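Local coordinates for cell division control protein 4 (Saccharomyces cerevisiae, PDB 3V7D) that recognises phosphorylated target proteins such as the CDK inhibitor SIC1 as the substrate-binding subunit of an SCF ubiquitin ligase, leading to their ubiquitination and degradation, at residues 280-285 against 316-321; 294-297 against 302-305; 18-23 against 49-54; 144-149 against 188-193. The protein carries 1 engineered substitution. All blocks are in the same frame, centred on the assembly; numbering follows the deposited sequence.

From the N terminus, contact 3 comes first and closes a short, mostly helical loop within the F-box, bringing the start of helix 20-27 against the turn before helix 53-62. The chain then enters the WD40 propeller, where contact 4 joins the repeats WD 1 and WD 2. Contact 1 later does the same for WD 4 and WD 5, and contact 2 lies wholly within its span, pairing the third and fourth strands of the sheet that contact 1 enters. Contacts 1 and 2 touch, through Ile282 on Leu303 among others, with centres 10 Å apart. No loops cross; contact 3 stands remote, its centre about 41 Å from that of contact 1.

Contact 1: residues 280-285 against 316-321; sequences GNIVVS and TIYDHE
Thr316 OG1 is hydrogen-bonded to the backbone O of Ile326 on the adjacent strand and also packs against Val284 CG1 at 3.9 Å; the buried hydroxyl is satisfied within its own sheet although its neighbour across the contact is apolar. The methyl of the same threonine, CG2, occupies the crowded position between backbone N and carbonyl carbon and rests 3.9 Å from Val284 O. Next along, Val284 CG2 meets Tyr318 CB at 4.0 Å, the two side chains crossing at about a right angle. The two strands run nearly antiparallel (158°), but their axes stay 7.3 Å apart, too far for sheet pairing: they belong to successive blades of the WD40 propeller, WD 4 and WD 5, whose sheets pack face to face. The backbone N atoms of Thr316 and Tyr318 instead bond to the side-chain hydroxyls of Thr275 and Ser277, on the first strand of the WD 4 sheet. Of the residues in the two segments, Tyr318 buries the largest area in this contact. With CG anti to the backbone N (chi1 173°), its ring swings across to Ile282, whose CG2 stands over one face, 3.9 Å from the ring centroid, in a CH-pi contact. Ile282 CB also approaches CE2 of Tyr318 to 3.6 Å, and His320 CA lies against the opposite face, clamping the ring between the two. An alanine in place of Tyr318 is likely to open a gap between the blades and leave Ile282 CG2 without the ring it packs on.

Contact 2: residues 294-297 against 302-305; sequences VWDV and CLYI
A classic beta bulge shapes the hairpin here: Leu303 and Tyr304 both face Val294, whose carbonyl oxygen takes bonds from two successive amides. Leu303 N donates to Val294 O at 2.8 Å, nearly along the C=O axis, and Tyr304 N adds a weak bond at 3.5 Å. Going the other way, Val294 N donates to Tyr304 O at 3.0 Å. Leu303, the extra residue, has a helical psi (-51°). Beyond the bulge, Trp295 and Cys302 form a non-hydrogen-bonded pair. The two strands are the outer pair of a four-stranded propeller blade, and Trp295 with Asp296 is the Trp-Asp dipeptide that gives WD repeats their name. Trp295 CG lies beside its backbone N and anti to the carbonyl carbon (chi1 -53°), which turns the indole so that CZ3 packs on Cys302 CB at 3.9 Å while NE1 reaches Ser285 OG on strand 282-287 and hydrogen-bonds it. Cys302 SG stands above the face of the six-membered ring, 5.4 Å from its centroid, a distant sulfur-aromatic contact. A leucine in place of Trp295 would probably leave Ser285 OG without the indole N-H and uncover the flank of Cys302. On the other face of the sheet from Trp295, Val294 CG2 meets Tyr304 CB at 4.2 Å. Val294 CB lies near the plane of the phenol ring, at its edge. Leu303 CD1 lies 4.0 Å from Asp296 CB, while Asp296 OD1 receives the backbone N-H groups of Ala298 and Gln299 in the connecting turn.

Contact 3: residues 18-23 against 49-54; sequences LPFEIS and IRKSTS
Within the F-box, Phe20 in the first turn of helix 20-27 packs on Lys51 and Ser52 in the link between helices 43-49 and 53-62. The F-box is the helical module through which such proteins join the SCF core. In keeping with that, Leu18, Pro19 and Ile22 of the same segment pack on apolar and aromatic side chains of another protein chain, while Phe20 points back toward the link. With CG anti to the backbone N (chi1 175°), the ring is carried out from the helix to Lys51, and its far end touches the lysine's hydrocarbon part. Lys51 CD comes to 3.6 Å from Phe20 CE1, and Lys51 CB to 3.9 Å from Phe20 CZ, so the ring is met obliquely by two carbons of one side chain. Beyond CB the lysine runs extended and bends at its last torsion (chi4 76°), carrying the ammonium away. Lys51 O accepts a hydrogen bond from Gln88 NE2, which ties this turn to helix 87-106. Ser52 CB adds a looser touch on Phe20 CZ at 4.3 Å. At the edge of the ring, in its plane, Glu21 OE2 lies 3.7 Å from Phe20 CD2.

Contact 4: residues 144-149 against 188-193; sequences IRVYDS and WDIKKG
A methyl group over an indole is the striking feature: Ile144 CD1 sits above one face of Trp188, 4.0 Å from the centroid of the five-membered ring and 30° off its normal. It is displaced toward the rim, and its nearest ring atom is Trp188 NE1 at 3.6 Å. That nitrogen's hydrogen bond goes to Ser178 OG, which probably helps hold the rotation of the indole under the methyl. Ile144 reaches the ring because its side chain is fully extended at chi2 (180°), putting CD1 farthest from the strand. The blades joined are those of WD 1 and WD 2 in the propeller, through the third strand of each sheet and, in WD 2, the turn that follows it; the contact is buried and wholly made by side chains. Two residues on, Val146 and Ile190 meet tip to tip, with Val146 CG1 at 3.9 Å from Ile190 CD1. Ile190 begins the turn after strand 185-189, which Asp189 shapes as an Asx motif: Lys192 N donates to Asp189 OD1 at 2.9 Å, approaching from above the carboxylate plane. The same oxygen also makes a weak, long salt bridge with Lys191 NZ at 3.4 Å. Arg145 and Tyr147 alternate onto the other face of their strand, where Arg145 NE bonds Tyr147 OH at 3.1 Å.

Contact 1: residues 280-285 against 316-321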
loop_
_atom_site.group_PDB
_atom_site.type_symbol
_atom_site.label_atom_id
_atom_site.label_comp_id
_atom_site.label_asym_id
_atom_site.label_seq_id
_atom_site.Cartn_x
_atom_site.Cartn_y
_atom_site.Cartn_z
ATOM N N GLY B 280 3.879 -17.886 5.908
ATOM C CA GLY B 280 3.240 -19.115 6.334
ATOM C C GLY B 280 4.245 -20.252 6.329
ATOM O O GLY B 280 5.378 -20.076 6.771
ATOM N N ASN B 281 3.843 -21.408 5.809
ATOM C CA ASN B 281 4.717 -22.580 5.782
ATOM C C ASN B 281 5.631 -22.622 4.560
ATOM O O ASN B 281 6.448 -23.531 4.422
ATOM C CB ASN B 281 3.901 -23.875 5.861
ATOM C CG ASN B 281 3.011 -24.082 4.645
ATOM O OD1 ASN B 281 2.308 -23.169 4.211
ATOM N ND2 ASN B 281 3.044 -25.286 4.087
ATOM N N ILE B 282 5.488 -21.643 3.674
ATOM C CA ILE B 282 6.290 -21.605 2.457
ATOM C C ILE B 282 7.439 -20.608 2.555
ATOM O O ILE B 282 7.236 -19.438 2.882
ATOM C CB ILE B 282 5.436 -21.270 1.227
ATOM C CG1 ILE B 282 4.347 -22.324 1.043
ATOM C CG2 ILE B 282 6.307 -21.205 -0.017
ATOM C CD1 ILE B 282 4.890 -23.705 0.743
ATOM N N VAL B 283 8.648 -21.088 2.272
ATOM C CA VAL B 283 9.839 -20.251 2.294
ATOM C C VAL B 283 10.660 -20.468 1.028
ATOM O O VAL B 283 10.886 -21.604 0.616
ATOM C CB VAL B 283 10.719 -20.554 3.523
ATOM C CG1 VAL B 283 12.001 -19.748 3.469
ATOM C CG2 VAL B 283 9.963 -20.260 4.810
ATOM N N VAL B 284 11.098 -19.374 0.412
ATOM C CA VAL B 284 11.947 -19.445 -0.772
ATOM C C VAL B 284 13.366 -18.973 -0.459
ATOM O O VAL B 284 13.559 -17.923 0.158
ATOM C CB VAL B 284 11.376 -18.594 -1.917
ATOM C CG1 VAL B 284 12.244 -18.727 -3.163
ATOM C CG2 VAL B 284 9.943 -19.006 -2.219
ATOM N N SER B 285 14.359 -19.754 -0.876
ATOM C CA SER B 285 15.752 -19.358 -0.718
ATOM C C SER B 285 16.395 -19.131 -2.080
ATOM O O SER B 285 16.064 -19.813 -3.043
ATOM C CB SER B 285 16.537 -20.427 0.041
ATOM O OG SER B 285 16.614 -21.623 -0.718
ATOM N N THR B 316 15.394 -12.490 -3.579
ATOM C CA THR B 316 14.124 -13.114 -3.925
ATOM C C THR B 316 12.970 -12.623 -3.055
ATOM O O THR B 316 13.145 -12.268 -1.884
ATOM C CB THR B 316 14.193 -14.651 -3.865
ATOM O OG1 THR B 316 13.043 -15.202 -4.518
ATOM C CG2 THR B 316 14.243 -15.142 -2.420
ATOM N N ILE B 317 11.785 -12.597 -3.646
ATOM C CA ILE B 317 10.574 -12.287 -2.907
ATOM C C ILE B 317 9.553 -13.388 -3.133
ATOM O O ILE B 317 9.312 -13.798 -4.269
ATOM C CB ILE B 317 9.971 -10.943 -3.344
ATOM C CG1 ILE B 317 10.879 -9.788 -2.906
ATOM C CG2 ILE B 317 8.570 -10.769 -2.765
ATOM C CD1 ILE B 317 10.316 -8.425 -3.225
ATOM N N TYR B 318 8.970 -13.883 -2.049
ATOM C CA TYR B 318 7.841 -14.789 -2.166
ATOM C C TYR B 318 6.550 -13.976 -2.190
ATOM O O TYR B 318 6.111 -13.461 -1.164
ATOM C CB TYR B 318 7.828 -15.801 -1.014
ATOM C CG TYR B 318 6.591 -16.672 -0.969
ATOM C CD1 TYR B 318 6.025 -17.175 -2.135
ATOM C CD2 TYR B 318 5.998 -17.011 0.244
ATOM C CE1 TYR B 318 4.896 -17.977 -2.098
ATOM C CE2 TYR B 318 4.869 -17.818 0.293
ATOM C CZ TYR B 318 4.324 -18.295 -0.884
ATOM O OH TYR B 318 3.203 -19.093 -0.851
ATOM N N ASP B 319 5.960 -13.849 -3.373
ATOM C CA ASP B 319 4.662 -13.207 -3.518
ATOM C C ASP B 319 3.593 -14.213 -3.113
ATOM O O ASP B 319 3.116 -14.981 -3.944
ATOM C CB ASP B 319 4.449 -12.770 -4.971
ATOM C CG ASP B 319 3.197 -11.923 -5.158
ATOM O OD1 ASP B 319 2.377 -11.829 -4.219
ATOM O OD2 ASP B 319 3.029 -11.356 -6.259
ATOM N N HIS B 320 3.225 -14.211 -1.833
ATOM C CA HIS B 320 2.274 -15.189 -1.311
ATOM C C HIS B 320 0.836 -14.872 -1.716
ATOM O O HIS B 320 -0.001 -15.767 -1.807
ATOM C CB HIS B 320 2.379 -15.292 0.213
ATOM C CG HIS B 320 2.112 -14.003 0.922
ATOM N ND1 HIS B 320 3.081 -13.041 1.106
ATOM C CD2 HIS B 320 0.984 -13.514 1.488
ATOM C CE1 HIS B 320 2.563 -12.015 1.755
ATOM N NE2 HIS B 320 1.292 -12.277 2.000
ATOM N N GLU B 321 0.549 -13.597 -1.955
ATOM C CA GLU B 321 -0.787 -13.206 -2.386
ATOM C C GLU B 321 -1.138 -13.842 -3.731
ATOM O O GLU B 321 -2.253 -14.319 -3.928
ATOM C CB GLU B 321 -0.911 -11.684 -2.471
ATOM C CG GLU B 321 -2.304 -11.214 -2.858
ATOM C CD GLU B 321 -2.362 -9.732 -3.172
ATOM O OE1 GLU B 321 -1.541 -8.969 -2.620
ATOM O OE2 GLU B 321 -3.229 -9.335 -3.980
#

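Contact 2: residues 294-297 against 302-305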
loop_
_atom_site.group_PDB
_atom_site.type_symbol
_atom_site.label_atom_id
_atom_site.label_comp_id
_atom_site.label_asym_id
_atom_site.label_seq_id
_atom_site.Cartn_x
_atom_site.Cartn_y
_atom_site.Cartn_z
ATOM N N VAL B 294 12.079 -23.683 -3.300
ATOM C CA VAL B 294 10.855 -23.418 -2.559
ATOM C C VAL B 294 10.675 -24.507 -1.514
ATOM O O VAL B 294 10.537 -25.681 -1.852
ATOM C CB VAL B 294 9.630 -23.403 -3.483
ATOM C CG1 VAL B 294 8.382 -23.020 -2.701
ATOM C CG2 VAL B 294 9.854 -22.450 -4.646
ATOM N N TRP B 295 10.687 -24.117 -0.245
ATOM C CA TRP B 295 10.634 -25.083 0.846
ATOM C C TRP B 295 9.268 -25.120 1.524
ATOM O O TRP B 295 8.520 -24.144 1.497
ATOM C CB TRP B 295 11.693 -24.757 1.899
ATOM C CG TRP B 295 13.089 -24.607 1.375
ATOM C CD1 TRP B 295 13.697 -23.450 0.977
ATOM C CD2 TRP B 295 14.063 -25.646 1.218
ATOM N NE1 TRP B 295 14.985 -23.706 0.573
ATOM C CE2 TRP B 295 15.235 -25.047 0.716
ATOM C CE3 TRP B 295 14.056 -27.024 1.447
ATOM C CZ2 TRP B 295 16.386 -25.779 0.434
ATOM C CZ3 TRP B 295 15.201 -27.750 1.170
ATOM C CH2 TRP B 295 16.348 -27.127 0.667
ATOM N N ASP B 296 8.961 -26.259 2.137
ATOM C CA ASP B 296 7.797 -26.394 3.003
ATOM C C ASP B 296 8.315 -26.655 4.413
ATOM O O ASP B 296 8.618 -27.792 4.769
ATOM C CB ASP B 296 6.910 -27.552 2.536
ATOM C CG ASP B 296 5.576 -27.613 3.270
ATOM O OD1 ASP B 296 5.540 -27.381 4.495
ATOM O OD2 ASP B 296 4.555 -27.903 2.614
ATOM N N VAL B 297 8.410 -25.599 5.212
ATOM C CA VAL B 297 9.038 -25.692 6.525
ATOM C C VAL B 297 8.173 -26.412 7.555
ATOM O O VAL B 297 8.597 -26.621 8.690
ATOM C CB VAL B 297 9.427 -24.308 7.059
ATOM C CG1 VAL B 297 10.418 -23.646 6.117
ATOM C CG2 VAL B 297 8.188 -23.444 7.240
ATOM N N CYS B 302 11.861 -30.076 0.249
ATOM C CA CYS B 302 11.980 -29.269 -0.955
ATOM C C CYS B 302 10.774 -29.503 -1.856
ATOM O O CYS B 302 10.416 -30.644 -2.135
ATOM C CB CYS B 302 13.270 -29.617 -1.699
ATOM S SG CYS B 302 13.357 -28.962 -3.381
ATOM N N LEU B 303 10.146 -28.420 -2.301
ATOM C CA LEU B 303 8.983 -28.514 -3.179
ATOM C C LEU B 303 9.392 -28.348 -4.633
ATOM O O LEU B 303 9.034 -29.161 -5.486
ATOM C CB LEU B 303 7.935 -27.460 -2.813
ATOM C CG LEU B 303 7.206 -27.644 -1.481
ATOM C CD1 LEU B 303 6.218 -26.508 -1.252
ATOM C CD2 LEU B 303 6.496 -28.992 -1.447
ATOM N N TYR B 304 10.142 -27.289 -4.910
ATOM C CA TYR B 304 10.619 -27.029 -6.260
ATOM C C TYR B 304 12.054 -26.532 -6.257
ATOM O O TYR B 304 12.517 -25.924 -5.293
ATOM C CB TYR B 304 9.742 -25.990 -6.957
ATOM C CG TYR B 304 8.274 -26.333 -7.021
ATOM C CD1 TYR B 304 7.811 -27.344 -7.857
ATOM C CD2 TYR B 304 7.346 -25.631 -6.263
ATOM C CE1 TYR B 304 6.463 -27.653 -7.925
ATOM C CE2 TYR B 304 5.999 -25.932 -6.323
ATOM C CZ TYR B 304 5.563 -26.944 -7.154
ATOM O OH TYR B 304 4.222 -27.244 -7.214
ATOM N N ILE B 305 12.754 -26.800 -7.351
ATOM C CA ILE B 305 14.036 -26.173 -7.603
ATOM C C ILE B 305 13.871 -25.307 -8.838
ATOM O O ILE B 305 13.507 -25.797 -9.907
ATOM C CB ILE B 305 15.144 -27.199 -7.849
ATOM C CG1 ILE B 305 15.266 -28.146 -6.652
ATOM C CG2 ILE B 305 16.460 -26.490 -8.112
ATOM C CD1 ILE B 305 16.316 -29.229 -6.827
#

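Contact 3: residues 18-23 against 49-54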
loop_
_atom_site.group_PDB
_atom_site.type_symbol
_atom_site.label_atom_id
_atom_site.label_comp_id
_atom_site.label_asym_id
_atom_site.label_seq_id
_atom_site.Cartn_x
_atom_site.Cartn_y
_atom_site.Cartn_z
ATOM N N LEU B 18 -33.037 13.431 -1.861
ATOM C CA LEU B 18 -32.832 12.150 -2.534
ATOM C C LEU B 18 -32.669 11.006 -1.537
ATOM O O LEU B 18 -32.296 11.234 -0.388
ATOM C CB LEU B 18 -31.610 12.226 -3.452
ATOM C CG LEU B 18 -31.789 13.029 -4.738
ATOM C CD1 LEU B 18 -30.437 13.299 -5.385
ATOM C CD2 LEU B 18 -32.710 12.290 -5.694
ATOM N N PRO B 19 -32.969 9.771 -1.969
ATOM C CA PRO B 19 -32.708 8.610 -1.110
ATOM C C PRO B 19 -31.221 8.510 -0.800
ATOM O O PRO B 19 -30.403 8.886 -1.639
ATOM C CB PRO B 19 -33.154 7.428 -1.973
ATOM C CG PRO B 19 -34.179 8.014 -2.905
ATOM C CD PRO B 19 -33.675 9.396 -3.209
ATOM N N PHE B 20 -30.892 8.015 0.389
ATOM C CA PHE B 20 -29.518 7.969 0.888
ATOM C C PHE B 20 -28.491 7.395 -0.096
ATOM O O PHE B 20 -27.428 7.979 -0.303
ATOM C CB PHE B 20 -29.468 7.197 2.213
ATOM C CG PHE B 20 -28.075 6.996 2.750
ATOM C CD1 PHE B 20 -27.381 8.048 3.331
ATOM C CD2 PHE B 20 -27.466 5.754 2.683
ATOM C CE1 PHE B 20 -26.099 7.864 3.829
ATOM C CE2 PHE B 20 -26.185 5.565 3.179
ATOM C CZ PHE B 20 -25.501 6.622 3.753
ATOM N N GLU B 21 -28.810 6.254 -0.696
ATOM C CA GLU B 21 -27.884 5.594 -1.609
ATOM C C GLU B 21 -27.551 6.472 -2.817
ATOM O O GLU B 21 -26.425 6.455 -3.318
ATOM C CB GLU B 21 -28.448 4.246 -2.068
ATOM C CG GLU B 21 -28.735 3.272 -0.933
ATOM C CD GLU B 21 -27.481 2.841 -0.185
ATOM O OE1 GLU B 21 -26.375 2.918 -0.766
ATOM O OE2 GLU B 21 -27.602 2.424 0.988
ATOM N N ILE B 22 -28.529 7.248 -3.270
ATOM C CA ILE B 22 -28.330 8.128 -4.415
ATOM C C ILE B 22 -27.472 9.346 -4.069
ATOM O O ILE B 22 -26.599 9.740 -4.845
ATOM C CB ILE B 22 -29.671 8.565 -5.030
ATOM C CG1 ILE B 22 -30.440 7.337 -5.516
ATOM C CG2 ILE B 22 -29.444 9.546 -6.178
ATOM C CD1 ILE B 22 -31.731 7.669 -6.223
ATOM N N SER B 23 -27.708 9.937 -2.903
ATOM C CA SER B 23 -26.883 11.055 -2.462
ATOM C C SER B 23 -25.463 10.562 -2.219
ATOM O O SER B 23 -24.496 11.302 -2.391
ATOM C CB SER B 23 -27.450 11.690 -1.193
ATOM O OG SER B 23 -28.659 12.377 -1.463
ATOM N N ILE B 49 -22.930 12.207 5.291
ATOM C CA ILE B 49 -21.562 11.865 4.911
ATOM C C ILE B 49 -20.877 10.945 5.925
ATOM O O ILE B 49 -20.221 9.970 5.556
ATOM C CB ILE B 49 -20.714 13.135 4.708
ATOM C CG1 ILE B 49 -21.241 13.928 3.509
ATOM C CG2 ILE B 49 -19.245 12.778 4.528
ATOM C CD1 ILE B 49 -20.660 15.313 3.392
ATOM N N ARG B 50 -21.045 11.245 7.207
ATOM C CA ARG B 50 -20.396 10.469 8.258
ATOM C C ARG B 50 -21.094 9.133 8.504
ATOM O O ARG B 50 -20.746 8.400 9.422
ATOM C CB ARG B 50 -20.319 11.287 9.547
ATOM C CG ARG B 50 -19.498 12.558 9.386
ATOM C CD ARG B 50 -19.646 13.472 10.583
ATOM N NE ARG B 50 -19.186 12.840 11.812
ATOM C CZ ARG B 50 -19.431 13.315 13.029
ATOM N NH1 ARG B 50 -20.139 14.429 13.178
ATOM N NH2 ARG B 50 -18.974 12.674 14.097
ATOM N N LYS B 51 -22.069 8.822 7.661
ATOM C CA LYS B 51 -22.862 7.613 7.801
ATOM C C LYS B 51 -22.225 6.453 7.042
ATOM O O LYS B 51 -22.297 5.304 7.472
ATOM C CB LYS B 51 -24.261 7.871 7.247
ATOM C CG LYS B 51 -25.414 7.372 8.083
ATOM C CD LYS B 51 -26.721 7.757 7.389
ATOM C CE LYS B 51 -27.952 7.294 8.145
ATOM N NZ LYS B 51 -28.234 8.139 9.339
ATOM N N SER B 52 -21.599 6.749 5.908
ATOM C CA SER B 52 -21.099 5.687 5.040
ATOM C C SER B 52 -19.650 5.318 5.321
ATOM O O SER B 52 -18.785 6.181 5.442
ATOM C CB SER B 52 -21.249 6.073 3.568
ATOM O OG SER B 52 -20.542 7.267 3.297
ATOM N N THR B 53 -19.403 4.018 5.422
ATOM C CA THR B 53 -18.054 3.495 5.513
ATOM C C THR B 53 -17.440 3.513 4.122
ATOM O O THR B 53 -16.298 3.936 3.939
ATOM C CB THR B 53 -18.061 2.047 6.050
ATOM O OG1 THR B 53 -18.349 2.061 7.453
ATOM C CG2 THR B 53 -16.714 1.373 5.824
ATOM N N SER B 54 -18.226 3.072 3.143
ATOM C CA SER B 54 -17.749 2.882 1.779
ATOM C C SER B 54 -17.140 4.146 1.179
ATOM O O SER B 54 -16.144 4.077 0.461
ATOM C CB SER B 54 -18.867 2.340 0.880
ATOM O OG SER B 54 -19.925 3.276 0.747
#

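Contact 4: residues 144-149 against 188-193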
loop_
_atom_site.group_PDB
_atom_site.type_symbol
_atom_site.label_atom_id
_atom_site.label_comp_id
_atom_site.label_asym_id
_atom_site.label_seq_id
_atom_site.Cartn_x
_atom_site.Cartn_y
_atom_site.Cartn_z
ATOM N N ILE B 144 24.390 -4.099 17.738
ATOM C CA ILE B 144 23.046 -3.796 17.276
ATOM C C ILE B 144 22.568 -2.558 18.023
ATOM O O ILE B 144 22.593 -2.523 19.253
ATOM C CB ILE B 144 22.075 -4.952 17.565
ATOM C CG1 ILE B 144 22.503 -6.211 16.812
ATOM C CG2 ILE B 144 20.658 -4.562 17.183
ATOM C CD1 ILE B 144 21.597 -7.403 17.049
ATOM N N ARG B 145 22.146 -1.537 17.288
ATOM C CA ARG B 145 21.682 -0.313 17.925
ATOM C C ARG B 145 20.187 -0.120 17.727
ATOM O O ARG B 145 19.658 -0.356 16.642
ATOM C CB ARG B 145 22.471 0.903 17.429
ATOM C CG ARG B 145 23.944 0.874 17.834
ATOM C CD ARG B 145 24.722 2.063 17.283
ATOM N NE ARG B 145 24.409 3.315 17.971
ATOM C CZ ARG B 145 24.990 3.715 19.099
ATOM N NH1 ARG B 145 25.905 2.957 19.679
ATOM N NH2 ARG B 145 24.651 4.870 19.654
ATOM N N VAL B 146 19.517 0.305 18.792
ATOM C CA VAL B 146 18.076 0.487 18.784
ATOM C C VAL B 146 17.734 1.952 19.022
ATOM O O VAL B 146 18.251 2.580 19.953
ATOM C CB VAL B 146 17.399 -0.369 19.873
ATOM C CG1 VAL B 146 15.886 -0.230 19.796
ATOM C CG2 VAL B 146 17.814 -1.830 19.740
ATOM N N TYR B 147 16.856 2.488 18.179
ATOM C CA TYR B 147 16.460 3.885 18.275
ATOM C C TYR B 147 14.944 4.022 18.406
ATOM O O TYR B 147 14.181 3.188 17.912
ATOM C CB TYR B 147 16.918 4.663 17.038
ATOM C CG TYR B 147 18.404 4.623 16.738
ATOM C CD1 TYR B 147 18.989 3.505 16.146
ATOM C CD2 TYR B 147 19.214 5.722 17.001
ATOM C CE1 TYR B 147 20.340 3.476 15.854
ATOM C CE2 TYR B 147 20.571 5.702 16.712
ATOM C CZ TYR B 147 21.126 4.578 16.138
ATOM O OH TYR B 147 22.473 4.555 15.848
ATOM N N ASP B 148 14.527 5.094 19.070
ATOM C CA ASP B 148 13.128 5.477 19.199
ATOM C C ASP B 148 12.812 6.430 18.051
ATOM O O ASP B 148 13.392 7.506 17.968
ATOM C CB ASP B 148 12.947 6.188 20.545
ATOM C CG ASP B 148 11.513 6.615 20.820
ATOM O OD1 ASP B 148 10.716 6.785 19.876
ATOM O OD2 ASP B 148 11.189 6.804 22.011
ATOM N N SER B 149 11.894 6.049 17.167
ATOM C CA SER B 149 11.592 6.891 16.007
ATOM C C SER B 149 10.587 8.000 16.320
ATOM O O SER B 149 10.449 8.954 15.554
ATOM C CB SER B 149 11.112 6.052 14.816
ATOM O OG SER B 149 10.012 5.232 15.170
ATOM N N TRP B 188 16.796 -11.414 20.733
ATOM C CA TRP B 188 16.970 -10.315 21.673
ATOM C C TRP B 188 15.632 -9.784 22.172
ATOM O O TRP B 188 14.630 -9.816 21.456
ATOM C CB TRP B 188 17.742 -9.166 21.019
ATOM C CG TRP B 188 19.017 -9.566 20.339
ATOM C CD1 TRP B 188 19.140 -10.189 19.134
ATOM C CD2 TRP B 188 20.351 -9.337 20.811
ATOM N NE1 TRP B 188 20.467 -10.377 18.831
ATOM C CE2 TRP B 188 21.232 -9.862 19.845
ATOM C CE3 TRP B 188 20.887 -8.749 21.961
ATOM C CZ2 TRP B 188 22.615 -9.814 19.991
ATOM C CZ3 TRP B 188 22.263 -8.703 22.104
ATOM C CH2 TRP B 188 23.111 -9.231 21.124
ATOM N N ASP B 189 15.626 -9.293 23.406
ATOM C CA ASP B 189 14.476 -8.589 23.949
ATOM C C ASP B 189 14.892 -7.146 24.209
ATOM O O ASP B 189 15.696 -6.876 25.103
ATOM C CB ASP B 189 14.000 -9.250 25.247
ATOM C CG ASP B 189 12.705 -8.646 25.781
ATOM O OD1 ASP B 189 12.594 -7.402 25.868
ATOM O OD2 ASP B 189 11.790 -9.422 26.120
ATOM N N ILE B 190 14.342 -6.223 23.427
ATOM C CA ILE B 190 14.682 -4.807 23.555
ATOM C C ILE B 190 14.341 -4.254 24.938
ATOM O O ILE B 190 15.123 -3.515 25.535
ATOM C CB ILE B 190 13.981 -3.962 22.473
ATOM C CG1 ILE B 190 14.536 -4.309 21.094
ATOM C CG2 ILE B 190 14.173 -2.478 22.735
ATOM C CD1 ILE B 190 13.889 -3.541 19.960
ATOM N N LYS B 191 13.179 -4.636 25.455
ATOM C CA LYS B 191 12.704 -4.097 26.722
ATOM C C LYS B 191 13.465 -4.650 27.922
ATOM O O LYS B 191 13.399 -4.081 29.012
ATOM C CB LYS B 191 11.200 -4.331 26.879
ATOM C CG LYS B 191 10.359 -3.646 25.803
ATOM C CD LYS B 191 8.920 -4.157 25.790
ATOM C CE LYS B 191 8.871 -5.678 25.733
ATOM N NZ LYS B 191 9.715 -6.214 24.624
ATOM N N LYS B 192 14.181 -5.756 27.727
ATOM C CA LYS B 192 15.071 -6.282 28.763
ATOM C C LYS B 192 16.497 -5.826 28.489
ATOM O O LYS B 192 17.376 -5.935 29.348
ATOM C CB LYS B 192 15.016 -7.809 28.821
ATOM C CG LYS B 192 13.646 -8.378 29.144
ATOM C CD LYS B 192 13.697 -9.894 29.280
ATOM C CE LYS B 192 12.349 -10.459 29.705
ATOM N NZ LYS B 192 12.431 -11.911 30.011
ATOM N N GLY B 193 16.714 -5.314 27.282
ATOM C CA GLY B 193 18.015 -4.822 26.868
ATOM C C GLY B 193 19.091 -5.892 26.833
ATOM O O GLY B 193 20.253 -5.617 27.131
#